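PDB 1TZA: protein ApaG from Shewanella oneidensis, which is of unknown function but belongs to the ApaG family, with an all-beta domain of the immunoglobulin-like E-set type. Local coordinates for residues L4-V10 with E108-I114; Y32-N38 with T79-S85; A44-T48 with E71-I75. All coordinates share one frame; numbering follows the deposited sequence.

Contact 1 of 3, residues L4-V10 with E108-I114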
# COMPACT_ATOMS: atom_id res chain seq x y z
N LEU A 4 6.20 -27.14 -17.41
CA LEU A 4 6.68 -26.47 -16.21
C LEU A 4 5.54 -25.84 -15.40
O LEU A 4 5.78 -25.11 -14.43
CB LEU A 4 7.68 -25.37 -16.59
CG LEU A 4 9.00 -25.79 -17.23
CD1 LEU A 4 9.70 -24.56 -17.76
CD2 LEU A 4 9.87 -26.52 -16.22
N ASP A 5 4.31 -26.13 -15.79
CA ASP A 5 3.14 -25.58 -15.11
C ASP A 5 3.11 -25.88 -13.61
O ASP A 5 2.52 -25.13 -12.84
CB ASP A 5 1.87 -26.09 -15.78
CG ASP A 5 1.83 -25.76 -17.26
OD1 ASP A 5 2.64 -26.33 -18.02
OD2 ASP A 5 1.00 -24.92 -17.66
N ASN A 6 3.74 -26.98 -13.21
CA ASN A 6 3.76 -27.35 -11.79
C ASN A 6 5.01 -26.86 -11.06
O ASN A 6 5.04 -26.86 -9.84
CB ASN A 6 3.67 -28.87 -11.63
CG ASN A 6 2.31 -29.42 -11.99
OD1 ASN A 6 1.28 -28.91 -11.53
ND2 ASN A 6 2.29 -30.49 -12.79
N SER A 7 6.03 -26.45 -11.81
CA SER A 7 7.28 -26.00 -11.21
C SER A 7 7.16 -24.81 -10.27
O SER A 7 8.02 -24.60 -9.42
CB SER A 7 8.31 -25.67 -12.30
OG SER A 7 7.89 -24.56 -13.07
N ILE A 8 6.09 -24.04 -10.40
CA ILE A 8 5.92 -22.87 -9.55
C ILE A 8 4.64 -22.86 -8.72
O ILE A 8 3.55 -23.10 -9.24
CB ILE A 8 5.97 -21.59 -10.39
CG1 ILE A 8 7.25 -21.58 -11.23
CG2 ILE A 8 5.95 -20.37 -9.49
CD1 ILE A 8 7.34 -20.43 -12.19
N ARG A 9 4.78 -22.57 -7.42
CA ARG A 9 3.65 -22.51 -6.51
C ARG A 9 3.52 -21.09 -5.96
O ARG A 9 4.51 -20.48 -5.57
CB ARG A 9 3.83 -23.50 -5.35
CG ARG A 9 2.73 -23.42 -4.30
CD ARG A 9 2.90 -24.45 -3.19
NE ARG A 9 4.21 -24.37 -2.55
CZ ARG A 9 4.47 -24.84 -1.33
NH1 ARG A 9 3.52 -25.44 -0.63
NH2 ARG A 9 5.69 -24.73 -0.82
N VAL A 10 2.30 -20.58 -5.92
CA VAL A 10 2.07 -19.23 -5.42
C VAL A 10 1.26 -19.20 -4.11
O VAL A 10 0.17 -19.76 -4.03
CB VAL A 10 1.35 -18.37 -6.50
CG1 VAL A 10 1.23 -16.93 -6.03
CG2 VAL A 10 2.12 -18.43 -7.81
N GLU A 108 11.63 -21.45 -22.46
CA GLU A 108 10.23 -21.80 -22.59
C GLU A 108 9.31 -20.93 -21.73
O GLU A 108 9.62 -20.64 -20.57
CB GLU A 108 10.00 -23.28 -22.25
CG GLU A 108 8.56 -23.74 -22.45
CD GLU A 108 8.34 -25.21 -22.13
OE1 GLU A 108 8.78 -25.65 -21.04
OE2 GLU A 108 7.73 -25.92 -22.96
N HIS A 109 8.19 -20.54 -22.32
CA HIS A 109 7.20 -19.70 -21.65
C HIS A 109 6.03 -20.50 -21.09
O HIS A 109 5.48 -21.37 -21.77
CB HIS A 109 6.65 -18.67 -22.64
CG HIS A 109 7.67 -17.68 -23.11
ND1 HIS A 109 7.97 -16.52 -22.43
CD2 HIS A 109 8.47 -17.68 -24.21
CE1 HIS A 109 8.90 -15.85 -23.08
NE2 HIS A 109 9.23 -16.53 -24.16
N PHE A 110 5.65 -20.20 -19.85
CA PHE A 110 4.52 -20.88 -19.22
C PHE A 110 3.89 -19.96 -18.19
O PHE A 110 4.41 -18.88 -17.92
CB PHE A 110 4.97 -22.19 -18.56
CG PHE A 110 5.97 -22.00 -17.46
CD1 PHE A 110 7.28 -21.62 -17.75
CD2 PHE A 110 5.61 -22.21 -16.13
CE1 PHE A 110 8.22 -21.47 -16.73
CE2 PHE A 110 6.54 -22.06 -15.10
CZ PHE A 110 7.85 -21.69 -15.40
N ASN A 111 2.77 -20.38 -17.62
CA ASN A 111 2.08 -19.55 -16.64
C ASN A 111 2.02 -20.13 -15.25
O ASN A 111 1.85 -21.34 -15.07
CB ASN A 111 0.66 -19.25 -17.11
CG ASN A 111 0.62 -18.53 -18.45
OD1 ASN A 111 1.21 -17.45 -18.61
ND2 ASN A 111 -0.07 -19.12 -19.41
N ALA A 112 2.18 -19.26 -14.26
CA ALA A 112 2.10 -19.63 -12.85
C ALA A 112 0.73 -19.11 -12.43
O ALA A 112 0.48 -17.90 -12.47
CB ALA A 112 3.20 -18.95 -12.05
N ILE A 113 -0.17 -20.01 -12.05
CA ILE A 113 -1.51 -19.62 -11.65
C ILE A 113 -1.54 -19.03 -10.26
O ILE A 113 -0.84 -19.48 -9.36
CB ILE A 113 -2.48 -20.82 -11.68
CG1 ILE A 113 -2.44 -21.48 -13.06
CG2 ILE A 113 -3.90 -20.36 -11.37
CD1 ILE A 113 -3.18 -22.80 -13.13
N ILE A 114 -2.36 -18.00 -10.10
CA ILE A 114 -2.54 -17.33 -8.83
C ILE A 114 -3.99 -17.59 -8.42
O ILE A 114 -4.90 -16.93 -8.92
CB ILE A 114 -2.29 -15.81 -8.94
CG1 ILE A 114 -0.91 -15.55 -9.55
CG2 ILE A 114 -2.38 -15.18 -7.56
CD1 ILE A 114 -0.75 -14.16 -10.14
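The ring of F110 carries the tight end of this contact. L4 CB sits almost on the ring normal, only 4° off it and 3.6 Å from the centroid of the F110 ring, a CH-pi contact over one face. With CG of L4 anti to its carbonyl carbon (chi1 -65°), the leucine side chain runs across the ring at about a right angle and brings CD1 to 3.6 Å from F110 CE1. I8 closes in on another part of the same ring, its CD1 lying 3.4 Å from F110 CE2, while its CG2 branch turns to the methyl of A112. Between L4 and I8 the chain makes a turn that is pinned at L4 O, which accepts the backbone N of S7 as well as its hydroxyl. S7 OG lies 2.6 Å from L4 O, in the carbonyl plane and on a lone pair. M102 of strand 93-104 also packs on I8 and F110. At the far end V10 lays CG2 3.5 Å from I113 O, and its CG1 faces I114 CG2 more distantly. Toward solvent the fit slackens: the extended side chain of E108 reaches L4 only with OE1, at 3.6 Å from L4 CD1, and D5, whose carboxylate bonds to the backbone N of A3, offers the second segment little more than backbone. Strands 8-10 and 109-114 run 6.7 Å apart at closest, at 25° to each other, and each takes its backbone partners from a different sheet, 28-38 for the first and 93-104 for the second. Van der Waals contacts, mostly of side chains, close this margin between the sheets without a hydrogen bond, as in the beta sandwich of an immunoglobulin-like domain.

Contact 2 of 3, residues Y32-N38 with T79-S85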
# COMPACT_ATOMS: atom_id res chain seq x y z
N TYR A 32 -1.00 -6.83 -0.33
CA TYR A 32 -0.91 -8.27 -0.51
C TYR A 32 0.56 -8.63 -0.67
O TYR A 32 1.32 -7.92 -1.35
CB TYR A 32 -1.76 -8.76 -1.70
CG TYR A 32 -1.46 -8.12 -3.04
CD1 TYR A 32 -0.32 -8.47 -3.77
CD2 TYR A 32 -2.33 -7.18 -3.59
CE1 TYR A 32 -0.06 -7.90 -5.01
CE2 TYR A 32 -2.09 -6.62 -4.82
CZ TYR A 32 -0.95 -6.98 -5.53
OH TYR A 32 -0.72 -6.41 -6.76
N THR A 33 0.96 -9.71 -0.01
CA THR A 33 2.34 -10.20 -0.06
C THR A 33 2.33 -11.56 -0.74
O THR A 33 1.81 -12.53 -0.19
CB THR A 33 2.93 -10.31 1.36
OG1 THR A 33 2.91 -9.03 1.99
CG2 THR A 33 4.38 -10.82 1.29
N ILE A 34 2.89 -11.60 -1.94
CA ILE A 34 2.93 -12.82 -2.74
C ILE A 34 4.27 -13.52 -2.58
O ILE A 34 5.32 -12.88 -2.53
CB ILE A 34 2.74 -12.50 -4.25
CG1 ILE A 34 1.59 -11.51 -4.45
CG2 ILE A 34 2.45 -13.78 -5.03
CD1 ILE A 34 0.21 -12.04 -4.13
N THR A 35 4.22 -14.84 -2.48
CA THR A 35 5.43 -15.66 -2.37
C THR A 35 5.35 -16.59 -3.57
O THR A 35 4.37 -17.32 -3.73
CB THR A 35 5.47 -16.48 -1.08
OG1 THR A 35 5.54 -15.60 0.05
CG2 THR A 35 6.71 -17.40 -1.07
N ILE A 36 6.37 -16.53 -4.41
CA ILE A 36 6.44 -17.34 -5.61
C ILE A 36 7.60 -18.32 -5.46
O ILE A 36 8.77 -17.95 -5.56
CB ILE A 36 6.65 -16.42 -6.82
CG1 ILE A 36 5.48 -15.43 -6.89
CG2 ILE A 36 6.72 -17.22 -8.09
CD1 ILE A 36 5.82 -14.10 -7.52
N ILE A 37 7.25 -19.58 -5.21
CA ILE A 37 8.25 -20.62 -5.02
C ILE A 37 8.55 -21.41 -6.28
O ILE A 37 7.64 -21.93 -6.94
CB ILE A 37 7.79 -21.62 -3.93
CG1 ILE A 37 7.29 -20.86 -2.70
CG2 ILE A 37 8.94 -22.53 -3.53
CD1 ILE A 37 6.66 -21.76 -1.66
N ASN A 38 9.83 -21.49 -6.63
CA ASN A 38 10.25 -22.24 -7.80
C ASN A 38 10.78 -23.59 -7.35
O ASN A 38 11.92 -23.70 -6.88
CB ASN A 38 11.32 -21.47 -8.57
CG ASN A 38 11.94 -22.29 -9.68
OD1 ASN A 38 11.28 -23.12 -10.30
ND2 ASN A 38 13.21 -22.05 -9.95
N THR A 79 13.84 -21.86 -4.45
CA THR A 79 13.91 -20.51 -3.89
C THR A 79 12.52 -19.89 -3.88
O THR A 79 11.73 -20.12 -4.79
CB THR A 79 14.85 -19.59 -4.71
OG1 THR A 79 16.15 -20.19 -4.79
CG2 THR A 79 14.97 -18.22 -4.04
N ALA A 80 12.24 -19.11 -2.85
CA ALA A 80 10.96 -18.44 -2.68
C ALA A 80 11.15 -16.93 -2.77
O ALA A 80 11.76 -16.34 -1.89
CB ALA A 80 10.37 -18.80 -1.33
N TYR A 81 10.62 -16.32 -3.83
CA TYR A 81 10.72 -14.88 -4.01
C TYR A 81 9.46 -14.22 -3.48
O TYR A 81 8.35 -14.55 -3.90
CB TYR A 81 10.92 -14.53 -5.49
CG TYR A 81 10.76 -13.05 -5.81
CD1 TYR A 81 9.50 -12.49 -6.00
CD2 TYR A 81 11.87 -12.21 -5.90
CE1 TYR A 81 9.34 -11.14 -6.27
CE2 TYR A 81 11.73 -10.85 -6.17
CZ TYR A 81 10.45 -10.32 -6.35
OH TYR A 81 10.27 -8.98 -6.60
N GLN A 82 9.63 -13.28 -2.57
CA GLN A 82 8.52 -12.57 -1.97
C GLN A 82 8.51 -11.09 -2.33
O GLN A 82 9.57 -10.46 -2.48
CB GLN A 82 8.58 -12.70 -0.45
CG GLN A 82 7.58 -11.83 0.28
CD GLN A 82 7.71 -11.92 1.79
OE1 GLN A 82 7.40 -12.96 2.39
NE2 GLN A 82 8.17 -10.84 2.42
N TYR A 83 7.31 -10.54 -2.47
CA TYR A 83 7.14 -9.13 -2.78
C TYR A 83 5.79 -8.66 -2.26
O TYR A 83 4.87 -9.46 -2.04
CB TYR A 83 7.25 -8.90 -4.29
CG TYR A 83 5.97 -9.08 -5.06
CD1 TYR A 83 5.06 -8.03 -5.20
CD2 TYR A 83 5.69 -10.29 -5.70
CE1 TYR A 83 3.91 -8.17 -5.97
CE2 TYR A 83 4.54 -10.44 -6.46
CZ TYR A 83 3.66 -9.38 -6.60
OH TYR A 83 2.54 -9.52 -7.38
N THR A 84 5.67 -7.36 -2.06
CA THR A 84 4.44 -6.80 -1.56
C THR A 84 3.97 -5.65 -2.44
O THR A 84 4.77 -4.84 -2.90
CB THR A 84 4.63 -6.31 -0.12
OG1 THR A 84 4.78 -7.45 0.75
CG2 THR A 84 3.44 -5.45 0.33
N SER A 85 2.67 -5.61 -2.67
CA SER A 85 2.06 -4.54 -3.45
C SER A 85 0.71 -4.28 -2.80
O SER A 85 0.51 -4.65 -1.66
CB SER A 85 1.89 -4.94 -4.91
OG SER A 85 1.42 -3.83 -5.67
O HOH W 1 1.26 -7.42 -8.41
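Both tyrosines that lead this pairing hold CG between their backbone N and carbonyl carbon, Y32 with chi1 56° and Y83 with chi1 86°, which leans each ring over the neighbouring strand. The Y32 ring thereby lies with one face over the backbone of S85, and Y83 stands alongside I34, pointing the same way, with its CE2 3.5 Å from I34 CB. The hydroxyls of the two rings converge on one water, 2.8 Å from Y32 OH and 2.7 Å from Y83 OH; the water lies at the edge of the Y32 ring, in its plane. Y83 OH has a second partner in the hydroxyl of Y100, so the phenol is gripped twice. I36 reaches the edge of the Y83 ring with CD1, and W51 packs on Y32, I34 and Y83 from the facing sheet. Strands 28-38 and 79-89 are antiparallel neighbours in the three-stranded sheet of the immunoglobulin-like sandwich, and the face bearing Y32, I34, I36, Y81 and Y83 is turned to its interior. Paired backbone bonds join Y32 with S85, I34 with Y83 and I36 with Y81; the bond from I36 N to Y81 O is 2.8 Å and nearly straight at 172°. The other face is more polar and more open. There T33 OG1 and T84 OG1 share a 2.7 Å hydrogen bond across a non-hydrogen-bonded pair, either hydroxyl being a possible donor. T33 CG2 rests 3.5 Å from Q82 CG, whose extended chain crosses it obliquely, and the methyl of A80 touches both T35 CG2 and I37 CG1. At the end of the pairing near the dimer interface, S85 OG is hydrogen-bonded to E18 of the second subunit, which also packs on Y32.

Contact 3 of 3, residues A44-T48 with E71-I75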
# COMPACT_ATOMS: atom_id res chain seq x y z
N ALA A 44 13.62 -19.76 -13.09
CA ALA A 44 12.41 -19.26 -13.74
C ALA A 44 12.31 -17.75 -13.53
O ALA A 44 12.45 -17.24 -12.41
CB ALA A 44 11.18 -19.95 -13.17
N LYS A 45 12.07 -17.03 -14.63
CA LYS A 45 11.97 -15.59 -14.59
C LYS A 45 10.53 -15.10 -14.78
O LYS A 45 9.86 -15.47 -15.74
CB LYS A 45 12.86 -15.00 -15.68
CG LYS A 45 12.92 -13.49 -15.72
CD LYS A 45 13.85 -13.07 -16.85
CE LYS A 45 13.94 -11.58 -16.97
NZ LYS A 45 14.78 -11.20 -18.14
N LEU A 46 10.08 -14.28 -13.84
CA LEU A 46 8.73 -13.72 -13.88
C LEU A 46 8.73 -12.50 -14.80
O LEU A 46 9.28 -11.46 -14.45
CB LEU A 46 8.29 -13.33 -12.47
CG LEU A 46 6.81 -12.97 -12.25
CD1 LEU A 46 6.49 -13.02 -10.76
CD2 LEU A 46 6.53 -11.60 -12.84
N GLU A 47 8.12 -12.63 -15.98
CA GLU A 47 8.11 -11.51 -16.92
C GLU A 47 6.86 -10.64 -16.88
O GLU A 47 6.96 -9.41 -16.94
CB GLU A 47 8.32 -12.03 -18.34
CG GLU A 47 9.74 -12.52 -18.59
CD GLU A 47 10.01 -12.87 -20.04
OE1 GLU A 47 11.20 -12.96 -20.41
OE2 GLU A 47 9.04 -13.06 -20.80
N THR A 48 5.68 -11.25 -16.77
CA THR A 48 4.44 -10.49 -16.73
C THR A 48 3.45 -10.93 -15.66
O THR A 48 3.57 -12.00 -15.07
CB THR A 48 3.67 -10.59 -18.06
OG1 THR A 48 3.29 -11.95 -18.27
CG2 THR A 48 4.52 -10.10 -19.23
N GLU A 71 10.16 -4.99 -11.21
CA GLU A 71 11.18 -5.93 -11.66
C GLU A 71 10.62 -7.23 -12.19
O GLU A 71 9.49 -7.61 -11.89
CB GLU A 71 12.18 -6.24 -10.54
CG GLU A 71 11.58 -6.74 -9.24
CD GLU A 71 12.54 -7.60 -8.44
OE1 GLU A 71 12.52 -7.53 -7.19
OE2 GLU A 71 13.30 -8.36 -9.06
N THR A 72 11.45 -7.87 -13.01
CA THR A 72 11.17 -9.16 -13.63
C THR A 72 12.24 -10.02 -12.96
O THR A 72 13.33 -10.23 -13.51
CB THR A 72 11.41 -9.10 -15.17
OG1 THR A 72 12.76 -8.69 -15.44
CG2 THR A 72 10.47 -8.09 -15.82
N PRO A 73 11.95 -10.53 -11.75
CA PRO A 73 12.89 -11.36 -10.99
C PRO A 73 13.15 -12.78 -11.49
O PRO A 73 12.26 -13.45 -12.02
CB PRO A 73 12.27 -11.36 -9.60
CG PRO A 73 10.80 -11.45 -9.92
CD PRO A 73 10.65 -10.46 -11.07
N THR A 74 14.39 -13.23 -11.34
CA THR A 74 14.75 -14.58 -11.74
C THR A 74 14.79 -15.37 -10.45
O THR A 74 15.51 -15.03 -9.51
CB THR A 74 16.11 -14.62 -12.47
OG1 THR A 74 16.00 -13.93 -13.72
CG2 THR A 74 16.54 -16.06 -12.73
N ILE A 75 13.97 -16.41 -10.38
CA ILE A 75 13.88 -17.25 -9.20
C ILE A 75 14.59 -18.56 -9.48
O ILE A 75 14.12 -19.38 -10.28
CB ILE A 75 12.41 -17.55 -8.85
CG1 ILE A 75 11.59 -16.26 -8.92
CG2 ILE A 75 12.32 -18.14 -7.46
CD1 ILE A 75 10.10 -16.48 -8.87
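A44 O takes the shortest polar bond of this contact, 2.7 Å from I75 N, with the N-H nearly straight on its acceptor at 170°; A44 N returns a bond to I75 O. This hydrogen-bonded pair fixes the short antiparallel strand 74-75 on the margin of the five-stranded sheet in the immunoglobulin-like sandwich. One step on, L46 N bonds to P73 O at 3.0 Å, and L46 CB rests against the proline ring, 4.0 Å from P73 CD. L46 and I75 both pack on I36 of the opposing sheet. Beyond the L46 bond the ordered pairing ends, but T72 still lies close, its CA 3.1 Å from L46 O in a CA-H...O contact. E47 and T48 then both face G101 in a classic beta bulge. On the outward face K45 stretches fully, every torsion near 180°, and its chain passes over T74 and on to T72: K45 CG is 3.7 Å from T74 OG1. With an alanine here, T72 OG1 would probably lose the CE that lies against it and T74 OG1 most of its aliphatic cover, opening a gap along this face. T72 OG1, held between backbone N and carbonyl carbon (chi1 58°), lies 3.5 Å from K45 CE.

The three contacts belong to one sandwich. Contact 2 joins two strands within the three-stranded sheet, contact 3 two within the five-stranded one, and contact 1 spans both. Contacts 1 and 2, with centres about 13 Å apart, meet where R9 O probably accepts I37 N at 2.9 Å and where I8 and V10 pack on I36 and I34. Contacts 2 and 3, about 11 Å apart between centres, are tied by a probable hydrogen bond of 2.7 Å between Y81 OH and E71 OE1, and I36 CD1 lies 3.5 Å from L46 CD1. Contacts 1 and 3, about 12 Å apart between centres, touch where I8 CD1 lies 4.0 Å from A44 CB. A cacodylate ion, probably from crystallisation, lies about 4 Å from the T84 side chain.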